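Local coordinates for protein peptidase M42 (Thaumarchaeota archaeon SCGC AB-539-E09, PDB 5DS0) that probably trims amino acids from the N-terminal end of peptides as a dodecameric TET aminopeptidase of the M42 family carrying a two-cobalt centre, at residues Gly89-Gln94 with His325-Leu330; Gln94-Gln99 with Val131-Met136. All blocks are in the same frame, centred on the assembly; numbering follows the deposited sequence.

How the interactions relate
Interaction 1 reaches the metal centre itself, whereas interaction 2 lies farther out in the β-barrel domain, the side chain of L96 being about 14 Å from a cobalt ion. Their centres are 11 Å apart, and interaction 2 is nested in the chain loop that interaction 1 closes. The two share Q94, and they meet directly where W91 CE3 packs on L96 CD2 (3.4 Å) and where H327 CG packs on Q99 OE1 (3.3 Å). A single loop, 89-99, thus runs from a second-shell hydrogen bond to a metal ligand into an apolar cluster, and both contacts touch the second subunit.

Interaction 1 of 2, residues Gly89-Gln94 with His325-Leu330; sequences GGWWSQ and HSHVGL. With CO (cobalt (II) ion), chain U.
W91 and H325 bring the two backbones together, their CA atoms 6.1 Å apart. The loop is extended through G90 and W91, while H325 takes left-handed helical backbone angles.

The polar link runs from H325 ND1 to G90 O, 2.8 Å long. The donor reaches a lone pair in the carbonyl plane, but the bond is bent, with an N-H...O angle of 141°, and the oxygen sits 25° out of the imidazole plane. With ND1 used as donor, the opposite nitrogen, NE2, coordinates a cobalt ion at 2.1 Å, and D180 and E215 bind the same ion. G90 is therefore a second-shell residue, placed to restrain the rotation of a metal ligand's ring.

The W91 indole, with CG beside the backbone N (chi1 -77°), lies against the backbone of H325 and S326. Its CE3 lies 3.5 Å from H325 O, and CZ3 reaches S326 CA at 3.7 Å. Farther along, CH2 comes to 4.1 Å from H327 ND1; the two side chains cross at roughly a right angle, their rings inclined obliquely. Each ring has a polar tie elsewhere: W91 NE1 to G71 O and H327 NE2 to R100 O. W91 also stacks on F72, and both rings touch P161.

Here a loop of the β-barrel domain meets the metal-bearing α/β domain, and a main-chain carbonyl accepts the ND1-H of a histidine ligand, consistent with second-shell orientation of the ring at the dinuclear centre of an M42 aminopeptidase.

Interaction 2 of 2, residues Gln94-Gln99 with Val131-Met136; sequences QVLLGQ and VEARDM
A133 and M136, which both pack against L96, belong to a tight turn whose shortest bond joins D135 N to E132 O at 3.0 Å. M136 N adds a second bond, to A133 O at 3.1 Å, so successive backbone amides hold the 3-10 turn. The facing segment is also folded back on itself: residues 96-99 form a type II β-turn closed by Q99 N and L96 O (3.2 Å), with G98 at the position of positive phi.

Selenomethionine M136 is the main contributor from segment 131-136. With CG beside the backbone N and the chain extended beyond it (chi3 -166°), its outer end lies against both leucines, SE on L96 and CE on L97. SE meets L96 CB at 3.8 Å, the side chains crossing nearly at right angles. The terminal CE lies 3.9 Å from L97 CG, and a second atom of the same leucine, CD2, approaches M136 CG at 4.1 Å. Two smaller groups complete the surface, each meeting a leucine methyl: A133 CB lies 4.1 Å from L96 CD1, and V131 CG2 lies 4.2 Å from L97 CD1.

Around this cluster, I114 of strand 108-115 touches both L96 and M136, so the two turns pack on the barrel. A second subunit adds to it: Q94 of that subunit packs on L97 and accepts a hydrogen bond from V131 N through OE1.

Across the segments every close side-chain contact is apolar, while the polar bonds are spent within each turn and at the subunit interface. The contact consequently rests on burial of apolar groups and van der Waals contact, the backbone bonds fixing the turns that present the leucines and the selenomethionine.

Interaction 1 of 2, residues Gly89-Gln94 with His325-Leu330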
ATOM      1  N   GLY C  89       3.945  14.328 -31.336  1.00 33.89           N
ATOM      2  CA  GLY C  89       4.798  13.138 -31.403  1.00 33.20           C
ATOM      3  C   GLY C  89       5.109  12.688 -29.996  1.00 32.44           C
ATOM      4  O   GLY C  89       4.778  13.373 -29.036  1.00 32.15           O
ATOM      5  N   GLY C  90       5.729  11.525 -29.882  1.00 32.29           N
ATOM      6  CA  GLY C  90       5.962  10.901 -28.586  1.00 32.05           C
ATOM      7  C   GLY C  90       7.174  11.478 -27.896  1.00 31.35           C
ATOM      8  O   GLY C  90       8.274  11.430 -28.442  1.00 31.61           O
ATOM      9  N   TRP C  91       6.964  12.031 -26.704  1.00 30.95           N
ATOM     10  CA  TRP C  91       8.028  12.559 -25.854  1.00 30.24           C
ATOM     11  C   TRP C  91       8.025  11.844 -24.515  1.00 30.14           C
ATOM     12  O   TRP C  91       6.985  11.547 -23.983  1.00 30.22           O
ATOM     13  CB  TRP C  91       7.783  14.041 -25.551  1.00 30.03           C
ATOM     14  CG  TRP C  91       8.110  14.988 -26.627  1.00 29.89           C
ATOM     15  CD1 TRP C  91       7.270  15.470 -27.574  1.00 30.12           C
ATOM     16  CD2 TRP C  91       9.366  15.621 -26.845  1.00 29.61           C
ATOM     17  NE1 TRP C  91       7.931  16.354 -28.391  1.00 29.96           N
ATOM     18  CE2 TRP C  91       9.225  16.460 -27.961  1.00 29.65           C
ATOM     19  CE3 TRP C  91      10.601  15.558 -26.209  1.00 29.48           C
ATOM     20  CZ2 TRP C  91      10.274  17.226 -28.456  1.00 29.56           C
ATOM     21  CZ3 TRP C  91      11.634  16.326 -26.698  1.00 29.39           C
ATOM     22  CH2 TRP C  91      11.467  17.143 -27.809  1.00 29.31           C
ATOM     23  N   TRP C  92       9.198  11.609 -23.955  1.00 30.24           N
ATOM     24  CA  TRP C  92       9.305  11.195 -22.564  1.00 30.62           C
ATOM     25  C   TRP C  92       9.334  12.441 -21.684  1.00 30.93           C
ATOM     26  O   TRP C  92      10.163  13.330 -21.904  1.00 31.42           O
ATOM     27  CB  TRP C  92      10.589  10.394 -22.371  1.00 30.57           C
ATOM     28  CG  TRP C  92      10.736   9.751 -21.032  1.00 30.55           C
ATOM     29  CD1 TRP C  92       9.752   9.450 -20.163  1.00 30.95           C
ATOM     30  CD2 TRP C  92      11.951   9.294 -20.445  1.00 30.57           C
ATOM     31  NE1 TRP C  92      10.274   8.844 -19.047  1.00 31.46           N
ATOM     32  CE2 TRP C  92      11.629   8.738 -19.200  1.00 31.12           C
ATOM     33  CE3 TRP C  92      13.285   9.306 -20.852  1.00 30.31           C
ATOM     34  CZ2 TRP C  92      12.586   8.199 -18.354  1.00 31.36           C
ATOM     35  CZ3 TRP C  92      14.231   8.766 -20.019  1.00 30.75           C
ATOM     36  CH2 TRP C  92      13.882   8.219 -18.782  1.00 31.13           C
ATOM     37  N   SER C  93       8.457  12.521 -20.689  1.00 31.42           N
ATOM     38  CA  SER C  93       8.341  13.751 -19.908  1.00 31.46           C
ATOM     39  C   SER C  93       9.661  14.095 -19.201  1.00 31.08           C
ATOM     40  O   SER C  93      10.011  15.270 -19.050  1.00 30.66           O
ATOM     41  CB  SER C  93       7.210  13.652 -18.900  1.00 32.10           C
ATOM     42  OG  SER C  93       7.581  12.803 -17.825  1.00 33.85           O
ATOM     43  N   GLN C  94      10.427  13.078 -18.836  1.00 31.05           N
ATOM     44  CA  GLN C  94      11.638  13.307 -18.044  1.00 31.14           C
ATOM     45  C   GLN C  94      12.801  14.027 -18.756  1.00 29.97           C
ATOM     46  O   GLN C  94      13.727  14.502 -18.091  1.00 29.73           O
ATOM     47  CB  GLN C  94      12.101  11.995 -17.451  1.00 32.20           C
ATOM     48  CG  GLN C  94      11.017  11.358 -16.591  1.00 33.36           C
ATOM     49  CD  GLN C  94      11.584  10.503 -15.464  1.00 35.01           C
ATOM     50  OE1 GLN C  94      12.538  10.905 -14.789  1.00 36.06           O
ATOM     51  NE2 GLN C  94      11.012   9.324 -15.263  1.00 35.73           N
ATOM     52  N   HIS C 325      13.994  11.521 -30.206  1.00 33.52           N
ATOM     53  CA  HIS C 325      12.827  12.093 -29.552  1.00 34.22           C
ATOM     54  C   HIS C 325      13.228  12.886 -28.296  1.00 34.64           C
ATOM     55  O   HIS C 325      12.576  12.817 -27.253  1.00 36.03           O
ATOM     56  CB  HIS C 325      11.814  10.995 -29.208  1.00 35.18           C
ATOM     57  CG  HIS C 325      11.095  10.438 -30.401  1.00 35.02           C
ATOM     58  ND1 HIS C 325       9.771  10.062 -30.351  1.00 36.17           N
ATOM     59  CD2 HIS C 325      11.507  10.198 -31.672  1.00 33.58           C
ATOM     60  CE1 HIS C 325       9.400   9.609 -31.535  1.00 35.80           C
ATOM     61  NE2 HIS C 325      10.429   9.697 -32.358  1.00 34.01           N
ATOM     62  N   SER C 326      14.315  13.636 -28.418  1.00 34.10           N
ATOM     63  CA  SER C 326      14.799  14.493 -27.353  1.00 34.34           C
ATOM     64  C   SER C 326      15.503  15.704 -27.983  1.00 32.33           C
ATOM     65  O   SER C 326      15.676  15.759 -29.183  1.00 31.41           O
ATOM     66  CB  SER C 326      15.715  13.696 -26.397  1.00 35.58           C
ATOM     67  OG  SER C 326      17.098  13.789 -26.724  1.00 35.96           O
ATOM     68  N   HIS C 327      15.903  16.671 -27.174  1.00 31.66           N
ATOM     69  CA  HIS C 327      16.512  17.888 -27.714  1.00 30.54           C
ATOM     70  C   HIS C 327      17.793  17.643 -28.483  1.00 29.20           C
ATOM     71  O   HIS C 327      18.087  18.350 -29.441  1.00 29.27           O
ATOM     72  CB  HIS C 327      16.781  18.917 -26.608  1.00 30.80           C
ATOM     73  CG  HIS C 327      15.596  19.759 -26.292  1.00 31.63           C
ATOM     74  ND1 HIS C 327      14.417  19.229 -25.816  1.00 32.69           N
ATOM     75  CD2 HIS C 327      15.394  21.091 -26.402  1.00 32.11           C
ATOM     76  CE1 HIS C 327      13.538  20.199 -25.648  1.00 33.44           C
ATOM     77  NE2 HIS C 327      14.109  21.341 -25.989  1.00 33.27           N
ATOM     78  N   VAL C 328      18.578  16.674 -28.056  1.00 28.36           N
ATOM     79  CA  VAL C 328      19.872  16.476 -28.667  1.00 27.70           C
ATOM     80  C   VAL C 328      20.221  15.004 -28.734  1.00 27.26           C
ATOM     81  O   VAL C 328      20.089  14.267 -27.766  1.00 27.29           O
ATOM     82  CB  VAL C 328      20.957  17.333 -27.954  1.00 27.86           C
ATOM     83  CG1 VAL C 328      20.984  17.077 -26.462  1.00 28.34           C
ATOM     84  CG2 VAL C 328      22.331  17.098 -28.555  1.00 27.78           C
ATOM     85  N   GLY C 329      20.674  14.585 -29.906  1.00 27.29           N
ATOM     86  CA  GLY C 329      21.013  13.191 -30.157  1.00 27.74           C
ATOM     87  C   GLY C 329      22.367  13.109 -30.807  1.00 27.86           C
ATOM     88  O   GLY C 329      22.933  14.124 -31.159  1.00 27.25           O
ATOM     89  N   LEU C 330      22.878  11.889 -30.974  1.00 28.93           N
ATOM     90  CA  LEU C 330      24.178  11.678 -31.620  1.00 29.73           C
ATOM     91  C   LEU C 330      24.070  10.580 -32.649  1.00 30.06           C
ATOM     92  O   LEU C 330      23.396   9.591 -32.418  1.00 29.75           O
ATOM     93  CB  LEU C 330      25.210  11.259 -30.589  1.00 30.19           C
ATOM     94  CG  LEU C 330      25.401  12.216 -29.421  1.00 30.53           C
ATOM     95  CD1 LEU C 330      26.198  11.547 -28.322  1.00 31.27           C
ATOM     96  CD2 LEU C 330      26.099  13.478 -29.891  1.00 30.80           C
TER
HETATM   97 CO    CO U 402      10.495   9.177 -34.437  1.00 29.98          CO

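Interaction 2 of 2, residues Gln94-Gln99 with Val131-Met136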
ATOM      1  N   GLN C  94      10.427  13.078 -18.836  1.00 31.05           N
ATOM      2  CA  GLN C  94      11.638  13.307 -18.044  1.00 31.14           C
ATOM      3  C   GLN C  94      12.801  14.027 -18.756  1.00 29.97           C
ATOM      4  O   GLN C  94      13.727  14.502 -18.091  1.00 29.73           O
ATOM      5  CB  GLN C  94      12.101  11.995 -17.451  1.00 32.20           C
ATOM      6  CG  GLN C  94      11.017  11.358 -16.591  1.00 33.36           C
ATOM      7  CD  GLN C  94      11.584  10.503 -15.464  1.00 35.01           C
ATOM      8  OE1 GLN C  94      12.538  10.905 -14.789  1.00 36.06           O
ATOM      9  NE2 GLN C  94      11.012   9.324 -15.263  1.00 35.73           N
ATOM     10  N   VAL C  95      12.725  14.140 -20.083  1.00 29.01           N
ATOM     11  CA  VAL C  95      13.704  14.930 -20.856  1.00 28.55           C
ATOM     12  C   VAL C  95      13.263  16.368 -21.180  1.00 27.86           C
ATOM     13  O   VAL C  95      13.967  17.063 -21.889  1.00 27.46           O
ATOM     14  CB  VAL C  95      14.090  14.254 -22.192  1.00 28.63           C
ATOM     15  CG1 VAL C  95      14.677  12.883 -21.960  1.00 29.13           C
ATOM     16  CG2 VAL C  95      12.894  14.162 -23.145  1.00 28.61           C
ATOM     17  N   LEU C  96      12.122  16.809 -20.657  1.00 27.66           N
ATOM     18  CA  LEU C  96      11.549  18.089 -21.031  1.00 27.52           C
ATOM     19  C   LEU C  96      11.922  19.258 -20.130  1.00 27.88           C
ATOM     20  O   LEU C  96      12.272  20.317 -20.625  1.00 27.77           O
ATOM     21  CB  LEU C  96      10.030  17.983 -21.083  1.00 27.59           C
ATOM     22  CG  LEU C  96       9.430  17.085 -22.164  1.00 27.61           C
ATOM     23  CD1 LEU C  96       7.916  17.016 -22.002  1.00 27.67           C
ATOM     24  CD2 LEU C  96       9.792  17.589 -23.556  1.00 27.45           C
ATOM     25  N   LEU C  97      11.791  19.105 -18.821  1.00 28.62           N
ATOM     26  CA  LEU C  97      12.036  20.217 -17.899  1.00 29.28           C
ATOM     27  C   LEU C  97      13.383  20.873 -18.082  1.00 29.92           C
ATOM     28  O   LEU C  97      14.418  20.196 -18.213  1.00 30.42           O
ATOM     29  CB  LEU C  97      11.930  19.770 -16.449  1.00 29.77           C
ATOM     30  CG  LEU C  97      10.520  19.744 -15.861  1.00 30.20           C
ATOM     31  CD1 LEU C  97      10.591  19.431 -14.372  1.00 30.64           C
ATOM     32  CD2 LEU C  97       9.791  21.060 -16.083  1.00 30.16           C
ATOM     33  N   GLY C  98      13.358  22.201 -18.116  1.00 30.37           N
ATOM     34  CA  GLY C  98      14.577  23.002 -18.181  1.00 30.99           C
ATOM     35  C   GLY C  98      15.113  23.211 -19.575  1.00 30.86           C
ATOM     36  O   GLY C  98      16.178  23.811 -19.741  1.00 31.00           O
ATOM     37  N   GLN C  99      14.361  22.759 -20.580  1.00 30.94           N
ATOM     38  CA  GLN C  99      14.842  22.760 -21.959  1.00 31.48           C
ATOM     39  C   GLN C  99      14.393  23.987 -22.748  1.00 31.33           C
ATOM     40  O   GLN C  99      13.314  24.501 -22.523  1.00 30.52           O
ATOM     41  CB  GLN C  99      14.364  21.511 -22.680  1.00 31.54           C
ATOM     42  CG  GLN C  99      14.904  20.213 -22.104  1.00 31.95           C
ATOM     43  CD  GLN C  99      16.290  19.853 -22.598  1.00 32.32           C
ATOM     44  OE1 GLN C  99      16.896  20.560 -23.408  1.00 32.82           O
ATOM     45  NE2 GLN C  99      16.797  18.741 -22.112  1.00 32.66           N
ATOM     46  N   VAL C 131       7.069  15.034 -12.658  1.00 43.99           N
ATOM     47  CA  VAL C 131       6.241  16.093 -13.207  1.00 43.27           C
ATOM     48  C   VAL C 131       5.732  15.657 -14.583  1.00 42.97           C
ATOM     49  O   VAL C 131       6.526  15.370 -15.483  1.00 41.00           O
ATOM     50  CB  VAL C 131       7.015  17.412 -13.331  1.00 42.71           C
ATOM     51  CG1 VAL C 131       6.117  18.511 -13.885  1.00 42.82           C
ATOM     52  CG2 VAL C 131       7.578  17.825 -11.983  1.00 42.98           C
ATOM     53  N   GLU C 132       4.410  15.579 -14.725  1.00 42.99           N
ATOM     54  CA  GLU C 132       3.810  15.190 -15.989  1.00 43.94           C
ATOM     55  C   GLU C 132       3.814  16.391 -16.934  1.00 42.50           C
ATOM     56  O   GLU C 132       3.770  17.529 -16.494  1.00 41.71           O
ATOM     57  CB  GLU C 132       2.365  14.700 -15.795  1.00 46.46           C
ATOM     58  CG  GLU C 132       2.151  13.468 -14.907  1.00 48.83           C
ATOM     59  CD  GLU C 132       2.778  12.166 -15.435  1.00 50.56           C
ATOM     60  OE1 GLU C 132       3.269  12.138 -16.589  1.00 48.99           O
ATOM     61  OE2 GLU C 132       2.774  11.152 -14.681  1.00 52.21           O
ATOM     62  N   ALA C 133       3.841  16.122 -18.233  1.00 41.46           N
ATOM     63  CA  ALA C 133       3.862  17.169 -19.236  1.00 41.30           C
ATOM     64  C   ALA C 133       2.611  18.057 -19.203  1.00 43.33           C
ATOM     65  O   ALA C 133       2.677  19.236 -19.515  1.00 42.13           O
ATOM     66  CB  ALA C 133       4.045  16.556 -20.613  1.00 40.52           C
ATOM     67  N   ARG C 134       1.472  17.476 -18.850  1.00 46.86           N
ATOM     68  CA  ARG C 134       0.227  18.246 -18.665  1.00 49.52           C
ATOM     69  C   ARG C 134       0.378  19.395 -17.652  1.00 48.67           C
ATOM     70  O   ARG C 134      -0.303  20.407 -17.777  1.00 48.99           O
ATOM     71  CB  ARG C 134      -0.944  17.325 -18.264  1.00 52.25           C
ATOM     72  CG  ARG C 134      -0.667  16.446 -17.043  1.00 56.90           C
ATOM     73  CD  ARG C 134      -1.812  15.529 -16.661  1.00 60.82           C
ATOM     74  NE  ARG C 134      -2.978  16.339 -16.323  1.00 64.87           N
ATOM     75  CZ  ARG C 134      -4.098  16.403 -17.047  1.00 69.81           C
ATOM     76  NH1 ARG C 134      -5.079  17.195 -16.638  1.00 70.42           N
ATOM     77  NH2 ARG C 134      -4.267  15.670 -18.161  1.00 73.02           N
ATOM     78  N   ASP C 135       1.276  19.245 -16.677  1.00 47.77           N
ATOM     79  CA  ASP C 135       1.519  20.276 -15.648  1.00 48.51           C
ATOM     80  C   ASP C 135       2.724  21.162 -15.928  1.00 45.94           C
ATOM     81  O   ASP C 135       3.176  21.882 -15.033  1.00 44.15           O
ATOM     82  CB  ASP C 135       1.733  19.632 -14.274  1.00 50.50           C
ATOM     83  CG  ASP C 135       0.583  18.724 -13.864  1.00 54.14           C
ATOM     84  OD1 ASP C 135      -0.590  19.062 -14.144  1.00 56.69           O
ATOM     85  OD2 ASP C 135       0.864  17.662 -13.263  1.00 55.62           O
HETATM   86  N   MSE C 136       3.259  21.105 -17.147  1.00 43.46           N
HETATM   87  CA  MSE C 136       4.387  21.956 -17.516  1.00 42.10           C
HETATM   88  C   MSE C 136       3.879  23.115 -18.319  1.00 41.75           C
HETATM   89  O   MSE C 136       2.728  23.128 -18.739  1.00 41.71           O
HETATM   90  CB  MSE C 136       5.384  21.178 -18.355  1.00 40.95           C
HETATM   91  CG  MSE C 136       6.060  20.087 -17.549  1.00 40.42           C
HETATM   92 SE   MSE C 136       7.362  19.126 -18.687  0.76 40.21          SE
HETATM   93  CE  MSE C 136       7.631  17.592 -17.478  1.00 39.72           C
TER